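PDB 5MQ8: uncharacterized protein YacP, which acts as an endoribonuclease of the PIN-like NYN family (Rae1) involved in ribosome-dependent mRNA decay in Bacillus subtilis. Local coordinates for residues F161-W164 with R165-D168; L153-E156 with V157-T160; L117-A121 with R122-R126; V128-I131 with E132-I135. All coordinates share one frame; numbering follows the deposited sequence.

Interaction 1 of 4, residues F161-W164 with R165-D168; sequences FEKW and RRGD
F161 offers CE2 to one face of the R165 guanidinium, the carbon standing 3.4 Å above that plane and shifted toward its rim. The ring and the guanidinium are turned 63° apart, so the two do not stack. R165 gets there by a trans first torsion followed by a bend at CG-CD (chi3 55°), which folds its chain back along the helix. The edge of the same guanidinium is used by a water that accepts from NE of R165 at 2.9 Å and donates to O of E162, tying the side chain to the backbone one turn earlier. R166 bends back too, and centres its guanidinium over O of E162, which lies 3.8 Å above the plane. Its own edge is occupied by OD2 of D168, in a salt bridge 3.5 Å from NH1 of R166, and by a second water that links NH2 of R166 to OE1 of E162. These arginines fold over the C-terminus of helix 151-165, which closes in a Schellman motif: N of D168 reaches O of K163 at 2.8 Å, and N of G167 reaches O of W164 at 3.0 Å. G167, with positive phi (70°), is the C-prime residue of the motif, where the chain leaves the helix. D168 also lays CB and OD2 across the CG of K163 at about a right angle. OE2 of E162 bonds to OG of S42 of the second subunit and forms a salt bridge with R68 there, NH1 of R165 bonds to the S42 carbonyl O, and R138 of that subunit packs on F161 and W164.

Interaction 2 of 4, residues L153-E156 with V157-T160; sequences LSEE and VLKT
From L153 to T160 the backbone is regular alpha helix, two turns of helix 151-165 in which each N-H of V157 to T160 bonds to the carbonyl four residues back, N of V157 lying 2.9 Å from O of L153. O of E156 is gripped twice by T160: N arrives at 3.1 Å and OG1 at 2.8 Å, from opposite faces of the carbonyl plane. The hydroxyl can fold back in this way because OG1 lies anti to its own carbonyl carbon (chi1 -49°). A water then donates both to OG1 of T160 and to OE1 of E156, at 2.7 Å each. On a neighbouring flank the K159 chain runs obliquely between two glutamates, its CG 4.2 Å from OE2 of E155 and its CD 4.2 Å from OE2 of E156. The carboxylate of E155 is bound instead by the second subunit, through R68, N66 and Q35, while V157 packs on L153 of that subunit. With NZ of K159 4.6 Å from OE2 of E156, the lysine probably adds a diffuse attraction, while the carbonyl and the water together hold the rotation of the T160 hydroxyl.

Interaction 3 of 4, residues L117-A121 with R122-R126; sequences LRKSA and RELLR
The carboxylate of E123 swings back past the start of its own helix toward S120, bringing OE1 to 3.5 Å from the backbone N of S120 in a weak but fairly straight bond (161°). Its other oxygen, OE2, lies beside OG of S120. OE1 of E123 also meets K119, whose CG lies 3.9 Å from it as the two chains pass at a slant. The serine returns the favour: OG accepts from N of E123 at 3.2 Å, and it can do so because chi1 of 68° tucks it between its backbone N and carbonyl carbon. Reciprocal bonds of this kind, from N-cap side chain to the third helical residue and from that residue's side chain to the N-cap backbone, define a capping box, here at the head of helix 121-145. The chain thereby turns from strand 117-119 into the helix, their N-to-C directions 68° apart. Inside the turn, N of L124 bonds to O of S120 at 3.0 Å, the first of the regular helical bonds. L124 also puts its CB 4.1 Å from CD of K119, the two side chains crossing at about a right angle, while its side chain packs on M11 of helix 8-14 and on L4 and V6 of strand 3-7. A121 sits on that same helix 8-14, and its backbone N bonds to OG of S103. The capping box thus satisfies a first-turn N-H that has no carbonyl of an earlier helical turn to bond to, and the negative charge of E123 is probably welcomed by the positive end of the helix dipole.

Interaction 4 of 4, residues V128-I131 with E132-I135; sequences VETI and ERRI
Flat-group packing marks the more exposed flank of these two turns, where T130 presses CG2 on one face of the R134 guanidinium, 3.4 Å above the plane and over its centre. The two side chains run alongside each other in the same direction, and CG2 is the branch that meets the arginine because it lies anti to the threonine N (chi1 of OG1 -62°). R134 also touches Y43 of helix 23-44. OG1 of T130 is left to bond to O of R126, one turn earlier. R133 makes the analogous move with a polar partner: its chain bends at chi3 (-75°) and the guanidinium centre settles over O of E129, 3.6 Å from the plane, while NH2 of R133 lies 3.8 Å from CB of E129. Apolar packing belongs to the neighbouring, buried flank. CG2 of I131 meets CD1 of I135 at 3.7 Å, their chains set at a slant; I131 also packs on Y40 and Y43, and I135 on F161 of the second subunit. Backbone hydrogen bonds run through the middle of helix 121-145. N of E132 lies 2.9 Å from O of V128. The bond from N of R133 to O of E129 is longer, at 3.3 Å. Among the charged groups, E132 stretches beyond CG past O of V128 and forms a salt bridge with K36. Packed above O of E129, the R133 guanidinium aims no N-H at it, so any attraction between charge and carbonyl is probably electrostatic only, whereas the threonine methyl gives R134 a plain van der Waals seat.

In the fold
The four contacts lie on, or at the ends of, the last two helices of the chain. Interactions 3 and 4 share helix 121-145, their centres 15 Å apart, the first starting the helix beside the parallel sheet and the second lying further along it. Interactions 2 and 1 follow on helix 151-165, with centres 12 Å apart, and touch where NZ of K163 comes 4.0 Å from OE1 of E156. Interaction 3 lies about 35 Å from interaction 1, centre to centre, on the opposite side of the chain's centre, and meets no other subunit, whereas interactions 1, 2 and 4 all touch the second subunit. R68 of that subunit serves both E155 and E162, so interactions 1 and 2 are joined through one arginine of the partner.

Interaction 1 of 4, residues F161-W164 with R165-D168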
loop_
_atom_site.group_PDB
_atom_site.type_symbol
_atom_site.label_atom_id
_atom_site.label_comp_id
_atom_site.label_asym_id
_atom_site.label_seq_id
_atom_site.Cartn_x
_atom_site.Cartn_y
_atom_site.Cartn_z
ATOM N N PHE A 161 0.558 1.557 -9.678
ATOM C CA PHE A 161 0.278 2.501 -10.773
ATOM C C PHE A 161 1.214 2.231 -11.954
ATOM O O PHE A 161 0.773 2.218 -13.098
ATOM C CB PHE A 161 0.403 3.967 -10.291
ATOM C CG PHE A 161 0.307 5.025 -11.370
ATOM C CD1 PHE A 161 -0.930 5.434 -11.861
ATOM C CD2 PHE A 161 1.451 5.640 -11.871
ATOM C CE1 PHE A 161 -1.020 6.424 -12.852
ATOM C CE2 PHE A 161 1.363 6.621 -12.866
ATOM C CZ PHE A 161 0.127 7.005 -13.350
ATOM N N GLU A 162 2.495 2.001 -11.660
ATOM C CA GLU A 162 3.522 1.724 -12.651
ATOM C C GLU A 162 3.342 0.343 -13.280
ATOM O O GLU A 162 3.531 0.212 -14.489
ATOM C CB GLU A 162 4.912 1.876 -12.046
ATOM C CG GLU A 162 5.238 3.314 -11.687
ATOM C CD GLU A 162 6.477 3.488 -10.831
ATOM O OE1 GLU A 162 6.865 2.530 -10.126
ATOM O OE2 GLU A 162 7.061 4.592 -10.857
ATOM N N LYS A 163 2.953 -0.676 -12.468
ATOM C CA LYS A 163 2.663 -2.040 -12.936
ATOM C C LYS A 163 1.518 -1.970 -13.953
ATOM O O LYS A 163 1.657 -2.512 -15.048
ATOM C CB LYS A 163 2.268 -2.957 -11.767
ATOM C CG LYS A 163 3.385 -3.867 -11.291
ATOM C CD LYS A 163 2.966 -4.644 -10.059
ATOM C CE LYS A 163 3.812 -4.296 -8.865
ATOM N NZ LYS A 163 3.206 -4.790 -7.604
ATOM N N TRP A 164 0.424 -1.244 -13.613
ATOM C CA TRP A 164 -0.708 -1.058 -14.513
ATOM C C TRP A 164 -0.289 -0.393 -15.843
ATOM O O TRP A 164 -0.615 -0.914 -16.915
ATOM C CB TRP A 164 -1.852 -0.272 -13.841
ATOM C CG TRP A 164 -2.828 0.320 -14.828
ATOM C CD1 TRP A 164 -3.815 -0.340 -15.501
ATOM C CD2 TRP A 164 -2.823 1.664 -15.341
ATOM N NE1 TRP A 164 -4.460 0.519 -16.366
ATOM C CE2 TRP A 164 -3.859 1.752 -16.302
ATOM C CE3 TRP A 164 -2.043 2.807 -15.079
ATOM C CZ2 TRP A 164 -4.137 2.938 -16.999
ATOM C CZ3 TRP A 164 -2.315 3.977 -15.771
ATOM C CH2 TRP A 164 -3.344 4.036 -16.723
ATOM N N ARG A 165 0.417 0.754 -15.760
ATOM C CA ARG A 165 0.857 1.560 -16.902
ATOM C C ARG A 165 1.707 0.784 -17.915
ATOM O O ARG A 165 1.525 0.969 -19.113
ATOM C CB ARG A 165 1.568 2.828 -16.410
ATOM C CG ARG A 165 1.697 3.925 -17.459
ATOM C CD ARG A 165 2.184 5.244 -16.869
ATOM N NE ARG A 165 3.447 5.094 -16.141
ATOM C CZ ARG A 165 4.059 6.076 -15.486
ATOM N NH1 ARG A 165 3.547 7.304 -15.480
ATOM N NH2 ARG A 165 5.196 5.843 -14.843
ATOM N N ARG A 166 2.608 -0.089 -17.437
ATOM C CA ARG A 166 3.468 -0.897 -18.301
ATOM C C ARG A 166 2.798 -2.241 -18.739
ATOM O O ARG A 166 3.447 -3.088 -19.355
ATOM C CB ARG A 166 4.858 -1.099 -17.668
ATOM C CG ARG A 166 4.902 -2.034 -16.468
ATOM C CD ARG A 166 6.325 -2.402 -16.105
ATOM N NE ARG A 166 6.982 -1.332 -15.358
ATOM C CZ ARG A 166 7.039 -1.266 -14.032
ATOM N NH1 ARG A 166 6.491 -2.221 -13.288
ATOM N NH2 ARG A 166 7.652 -0.251 -13.438
ATOM N N GLY A 167 1.504 -2.387 -18.440
ATOM C CA GLY A 167 0.699 -3.556 -18.787
ATOM C C GLY A 167 1.012 -4.844 -18.042
ATOM O O GLY A 167 0.766 -5.932 -18.577
ATOM N N ASP A 168 1.542 -4.749 -16.800
ATOM C CA ASP A 168 1.866 -5.921 -15.982
ATOM C C ASP A 168 0.613 -6.578 -15.384
ATOM O O ASP A 168 0.661 -7.753 -15.021
ATOM C CB ASP A 168 2.872 -5.563 -14.865
ATOM C CG ASP A 168 4.328 -5.398 -15.281
ATOM O OD1 ASP A 168 4.603 -5.368 -16.504
ATOM O OD2 ASP A 168 5.194 -5.291 -14.382
HETATM O O HOH W 1 4.864 2.635 -15.749
HETATM O O HOH W 2 7.303 -0.199 -10.683
#

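Interaction 2 of 4, residues L153-E156 with V157-T160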
loop_
_atom_site.group_PDB
_atom_site.type_symbol
_atom_site.label_atom_id
_atom_site.label_comp_id
_atom_site.label_asym_id
_atom_site.label_seq_id
_atom_site.Cartn_x
_atom_site.Cartn_y
_atom_site.Cartn_z
ATOM N N LEU A 153 3.397 2.711 2.250
ATOM C CA LEU A 153 2.120 2.553 1.577
ATOM C C LEU A 153 2.086 3.287 0.231
ATOM O O LEU A 153 1.690 2.682 -0.768
ATOM C CB LEU A 153 0.970 2.990 2.492
ATOM C CG LEU A 153 -0.448 2.867 1.938
ATOM C CD1 LEU A 153 -0.772 1.427 1.537
ATOM C CD2 LEU A 153 -1.445 3.346 2.948
ATOM N N SER A 154 2.509 4.573 0.203
ATOM C CA SER A 154 2.573 5.384 -1.012
ATOM C C SER A 154 3.477 4.736 -2.048
ATOM O O SER A 154 3.150 4.770 -3.232
ATOM C CB SER A 154 3.065 6.794 -0.704
ATOM O OG SER A 154 2.118 7.468 0.110
ATOM N N GLU A 155 4.594 4.137 -1.603
ATOM C CA GLU A 155 5.520 3.417 -2.460
ATOM C C GLU A 155 4.830 2.201 -3.101
ATOM O O GLU A 155 5.026 1.955 -4.285
ATOM C CB GLU A 155 6.798 3.012 -1.693
ATOM C CG GLU A 155 7.904 2.455 -2.580
ATOM C CD GLU A 155 8.318 3.258 -3.808
ATOM O OE1 GLU A 155 8.202 4.504 -3.791
ATOM O OE2 GLU A 155 8.786 2.630 -4.782
ATOM N N GLU A 156 3.978 1.498 -2.341
ATOM C CA GLU A 156 3.198 0.366 -2.857
ATOM C C GLU A 156 2.085 0.839 -3.823
ATOM O O GLU A 156 1.860 0.190 -4.841
ATOM C CB GLU A 156 2.652 -0.502 -1.707
ATOM C CG GLU A 156 2.283 -1.906 -2.125
ATOM C CD GLU A 156 3.402 -2.715 -2.758
ATOM O OE1 GLU A 156 3.189 -3.211 -3.883
ATOM O OE2 GLU A 156 4.493 -2.828 -2.156
ATOM N N VAL A 157 1.431 1.984 -3.528
ATOM C CA VAL A 157 0.424 2.609 -4.410
ATOM C C VAL A 157 1.115 2.934 -5.762
ATOM O O VAL A 157 0.611 2.556 -6.826
ATOM C CB VAL A 157 -0.218 3.886 -3.773
ATOM C CG1 VAL A 157 -1.015 4.705 -4.800
ATOM C CG2 VAL A 157 -1.098 3.531 -2.578
ATOM N N LEU A 158 2.277 3.609 -5.692
ATOM C CA LEU A 158 3.071 3.998 -6.850
ATOM C C LEU A 158 3.510 2.792 -7.687
ATOM O O LEU A 158 3.376 2.841 -8.909
ATOM C CB LEU A 158 4.269 4.883 -6.434
ATOM C CG LEU A 158 5.055 5.554 -7.557
ATOM C CD1 LEU A 158 4.122 6.356 -8.493
ATOM C CD2 LEU A 158 6.143 6.479 -6.990
ATOM N N LYS A 159 3.987 1.708 -7.031
ATOM C CA LYS A 159 4.368 0.461 -7.701
ATOM C C LYS A 159 3.195 -0.146 -8.481
ATOM O O LYS A 159 3.391 -0.580 -9.615
ATOM C CB LYS A 159 4.916 -0.558 -6.708
ATOM C CG LYS A 159 6.396 -0.394 -6.387
ATOM C CD LYS A 159 6.820 -1.410 -5.332
ATOM C CE LYS A 159 7.979 -2.292 -5.748
ATOM N NZ LYS A 159 8.310 -3.310 -4.709
ATOM N N THR A 160 1.979 -0.139 -7.891
ATOM C CA THR A 160 0.750 -0.629 -8.518
ATOM C C THR A 160 0.392 0.218 -9.767
ATOM O O THR A 160 -0.038 -0.345 -10.779
ATOM C CB THR A 160 -0.400 -0.676 -7.497
ATOM O OG1 THR A 160 0.040 -1.339 -6.312
ATOM C CG2 THR A 160 -1.633 -1.390 -8.034
HETATM O O HOH W 3 1.410 -3.656 -5.867
#

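Interaction 3 of 4, residues L117-A121 with R122-R126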
loop_
_atom_site.group_PDB
_atom_site.type_symbol
_atom_site.label_atom_id
_atom_site.label_comp_id
_atom_site.label_asym_id
_atom_site.label_seq_id
_atom_site.Cartn_x
_atom_site.Cartn_y
_atom_site.Cartn_z
ATOM N N LEU A 117 -21.666 -23.202 14.689
ATOM C CA LEU A 117 -22.634 -22.270 14.118
ATOM C C LEU A 117 -22.355 -22.048 12.646
ATOM O O LEU A 117 -21.202 -21.979 12.229
ATOM C CB LEU A 117 -22.656 -20.931 14.883
ATOM C CG LEU A 117 -23.192 -20.980 16.328
ATOM C CD1 LEU A 117 -22.872 -19.701 17.081
ATOM C CD2 LEU A 117 -24.703 -21.242 16.361
ATOM N N ARG A 118 -23.418 -21.954 11.862
ATOM C CA ARG A 118 -23.331 -21.777 10.425
ATOM C C ARG A 118 -23.408 -20.312 10.054
ATOM O O ARG A 118 -24.321 -19.603 10.484
ATOM C CB ARG A 118 -24.426 -22.606 9.727
ATOM C CG ARG A 118 -24.697 -22.217 8.293
ATOM C CD ARG A 118 -25.646 -23.169 7.621
ATOM N NE ARG A 118 -25.226 -23.310 6.241
ATOM C CZ ARG A 118 -25.010 -24.457 5.618
ATOM N NH1 ARG A 118 -25.289 -25.608 6.212
ATOM N NH2 ARG A 118 -24.570 -24.464 4.374
ATOM N N LYS A 119 -22.442 -19.867 9.241
ATOM C CA LYS A 119 -22.367 -18.516 8.710
ATOM C C LYS A 119 -22.454 -18.647 7.194
ATOM O O LYS A 119 -21.715 -19.437 6.594
ATOM C CB LYS A 119 -21.048 -17.843 9.155
ATOM C CG LYS A 119 -20.966 -16.366 8.834
ATOM C CD LYS A 119 -19.584 -15.770 9.158
ATOM C CE LYS A 119 -19.474 -15.179 10.547
ATOM N NZ LYS A 119 -19.438 -16.205 11.613
ATOM N N SER A 120 -23.391 -17.941 6.577
ATOM C CA SER A 120 -23.551 -18.024 5.129
ATOM C C SER A 120 -22.446 -17.276 4.377
ATOM O O SER A 120 -21.777 -16.403 4.940
ATOM C CB SER A 120 -24.923 -17.503 4.704
ATOM O OG SER A 120 -25.017 -16.110 4.927
ATOM N N ALA A 121 -22.290 -17.611 3.093
ATOM C CA ALA A 121 -21.330 -16.984 2.196
ATOM C C ALA A 121 -21.574 -15.472 2.088
ATOM O O ALA A 121 -20.618 -14.696 2.100
ATOM C CB ALA A 121 -21.411 -17.628 0.826
ATOM N N ARG A 122 -22.866 -15.070 2.014
ATOM C CA ARG A 122 -23.349 -13.694 1.923
ATOM C C ARG A 122 -22.996 -12.923 3.195
ATOM O O ARG A 122 -22.537 -11.783 3.102
ATOM C CB ARG A 122 -24.878 -13.700 1.699
ATOM C CG ARG A 122 -25.415 -12.437 1.028
ATOM C CD ARG A 122 -26.898 -12.517 0.671
ATOM N NE ARG A 122 -27.159 -13.354 -0.504
ATOM C CZ ARG A 122 -27.127 -12.932 -1.766
ATOM N NH1 ARG A 122 -27.375 -13.774 -2.760
ATOM N NH2 ARG A 122 -26.872 -11.657 -2.042
ATOM N N GLU A 123 -23.200 -13.548 4.378
ATOM C CA GLU A 123 -22.898 -12.957 5.677
ATOM C C GLU A 123 -21.413 -12.696 5.813
ATOM O O GLU A 123 -21.041 -11.601 6.243
ATOM C CB GLU A 123 -23.354 -13.866 6.823
ATOM C CG GLU A 123 -24.810 -13.702 7.218
ATOM C CD GLU A 123 -25.444 -14.918 7.868
ATOM O OE1 GLU A 123 -24.790 -15.569 8.717
ATOM O OE2 GLU A 123 -26.609 -15.215 7.526
ATOM N N LEU A 124 -20.554 -13.692 5.456
ATOM C CA LEU A 124 -19.109 -13.506 5.552
ATOM C C LEU A 124 -18.660 -12.381 4.625
ATOM O O LEU A 124 -17.911 -11.512 5.068
ATOM C CB LEU A 124 -18.305 -14.807 5.330
ATOM C CG LEU A 124 -16.768 -14.697 5.538
ATOM C CD1 LEU A 124 -16.407 -14.231 6.942
ATOM C CD2 LEU A 124 -16.059 -15.995 5.184
ATOM N N LEU A 125 -19.179 -12.354 3.378
ATOM C CA LEU A 125 -18.878 -11.301 2.399
ATOM C C LEU A 125 -19.209 -9.893 2.945
ATOM O O LEU A 125 -18.375 -8.998 2.842
ATOM C CB LEU A 125 -19.600 -11.560 1.061
ATOM C CG LEU A 125 -19.440 -10.486 -0.060
ATOM C CD1 LEU A 125 -17.979 -10.362 -0.544
ATOM C CD2 LEU A 125 -20.353 -10.793 -1.231
ATOM N N ARG A 126 -20.415 -9.723 3.546
ATOM C CA ARG A 126 -20.902 -8.460 4.140
ATOM C C ARG A 126 -19.952 -7.984 5.258
ATOM O O ARG A 126 -19.605 -6.809 5.305
ATOM C CB ARG A 126 -22.350 -8.633 4.662
ATOM C CG ARG A 126 -22.968 -7.372 5.272
ATOM C CD ARG A 126 -24.213 -7.674 6.090
ATOM N NE ARG A 126 -24.437 -6.652 7.118
ATOM C CZ ARG A 126 -25.503 -6.594 7.912
ATOM N NH1 ARG A 126 -26.471 -7.497 7.804
ATOM N NH2 ARG A 126 -25.614 -5.627 8.815
#

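Interaction 4 of 4, residues V128-I131 with E132-I135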
loop_
_atom_site.group_PDB
_atom_site.type_symbol
_atom_site.label_atom_id
_atom_site.label_comp_id
_atom_site.label_asym_id
_atom_site.label_seq_id
_atom_site.Cartn_x
_atom_site.Cartn_y
_atom_site.Cartn_z
ATOM N N VAL A 128 -16.698 -9.027 5.598
ATOM C CA VAL A 128 -15.435 -8.737 4.915
ATOM C C VAL A 128 -15.459 -7.338 4.271
ATOM O O VAL A 128 -14.502 -6.587 4.437
ATOM C CB VAL A 128 -15.038 -9.874 3.917
ATOM C CG1 VAL A 128 -13.998 -9.413 2.907
ATOM C CG2 VAL A 128 -14.552 -11.118 4.661
ATOM N N GLU A 129 -16.550 -6.984 3.560
ATOM C CA GLU A 129 -16.671 -5.680 2.905
ATOM C C GLU A 129 -16.643 -4.507 3.887
ATOM O O GLU A 129 -15.992 -3.498 3.603
ATOM C CB GLU A 129 -17.894 -5.619 1.981
ATOM C CG GLU A 129 -17.671 -6.407 0.697
ATOM C CD GLU A 129 -18.840 -6.535 -0.263
ATOM O OE1 GLU A 129 -20.004 -6.430 0.188
ATOM O OE2 GLU A 129 -18.590 -6.788 -1.465
ATOM N N THR A 130 -17.291 -4.668 5.057
ATOM C CA THR A 130 -17.338 -3.661 6.138
ATOM C C THR A 130 -15.938 -3.485 6.749
ATOM O O THR A 130 -15.499 -2.348 6.916
ATOM C CB THR A 130 -18.407 -4.060 7.204
ATOM O OG1 THR A 130 -19.696 -4.088 6.623
ATOM C CG2 THR A 130 -18.403 -3.188 8.429
ATOM N N ILE A 131 -15.268 -4.613 7.100
ATOM C CA ILE A 131 -13.914 -4.655 7.684
ATOM C C ILE A 131 -12.882 -4.004 6.738
ATOM O O ILE A 131 -12.079 -3.197 7.194
ATOM C CB ILE A 131 -13.531 -6.097 8.122
ATOM C CG1 ILE A 131 -14.331 -6.513 9.375
ATOM C CG2 ILE A 131 -12.022 -6.243 8.357
ATOM C CD1 ILE A 131 -14.334 -7.993 9.716
ATOM N N GLU A 132 -12.957 -4.305 5.429
ATOM C CA GLU A 132 -12.096 -3.732 4.397
ATOM C C GLU A 132 -12.181 -2.194 4.406
ATOM O O GLU A 132 -11.150 -1.520 4.386
ATOM C CB GLU A 132 -12.542 -4.204 3.008
ATOM C CG GLU A 132 -11.830 -5.415 2.448
ATOM C CD GLU A 132 -12.170 -5.661 0.990
ATOM O OE1 GLU A 132 -13.369 -5.855 0.684
ATOM O OE2 GLU A 132 -11.244 -5.614 0.145
ATOM N N ARG A 133 -13.419 -1.659 4.381
ATOM C CA ARG A 133 -13.698 -0.224 4.360
ATOM C C ARG A 133 -13.243 0.464 5.626
ATOM O O ARG A 133 -12.732 1.579 5.547
ATOM C CB ARG A 133 -15.192 0.046 4.096
ATOM C CG ARG A 133 -15.576 -0.075 2.624
ATOM C CD ARG A 133 -16.995 0.425 2.356
ATOM N NE ARG A 133 -18.026 -0.518 2.809
ATOM C CZ ARG A 133 -18.572 -1.466 2.048
ATOM N NH1 ARG A 133 -18.194 -1.614 0.783
ATOM N NH2 ARG A 133 -19.497 -2.275 2.548
ATOM N N ARG A 134 -13.399 -0.211 6.778
ATOM C CA ARG A 134 -13.015 0.296 8.087
ATOM C C ARG A 134 -11.503 0.392 8.209
ATOM O O ARG A 134 -11.001 1.426 8.662
ATOM C CB ARG A 134 -13.605 -0.573 9.211
ATOM C CG ARG A 134 -14.600 0.179 10.093
ATOM C CD ARG A 134 -15.462 -0.751 10.931
ATOM N NE ARG A 134 -16.889 -0.438 10.788
ATOM C CZ ARG A 134 -17.874 -1.217 11.222
ATOM N NH1 ARG A 134 -17.606 -2.366 11.827
ATOM N NH2 ARG A 134 -19.139 -0.861 11.039
ATOM N N ILE A 135 -10.769 -0.677 7.797
ATOM C CA ILE A 135 -9.306 -0.697 7.841
ATOM C C ILE A 135 -8.751 0.425 6.966
ATOM O O ILE A 135 -7.884 1.167 7.428
ATOM C CB ILE A 135 -8.696 -2.092 7.498
ATOM C CG1 ILE A 135 -9.023 -3.118 8.588
ATOM C CG2 ILE A 135 -7.171 -2.005 7.268
ATOM C CD1 ILE A 135 -8.695 -4.571 8.209
#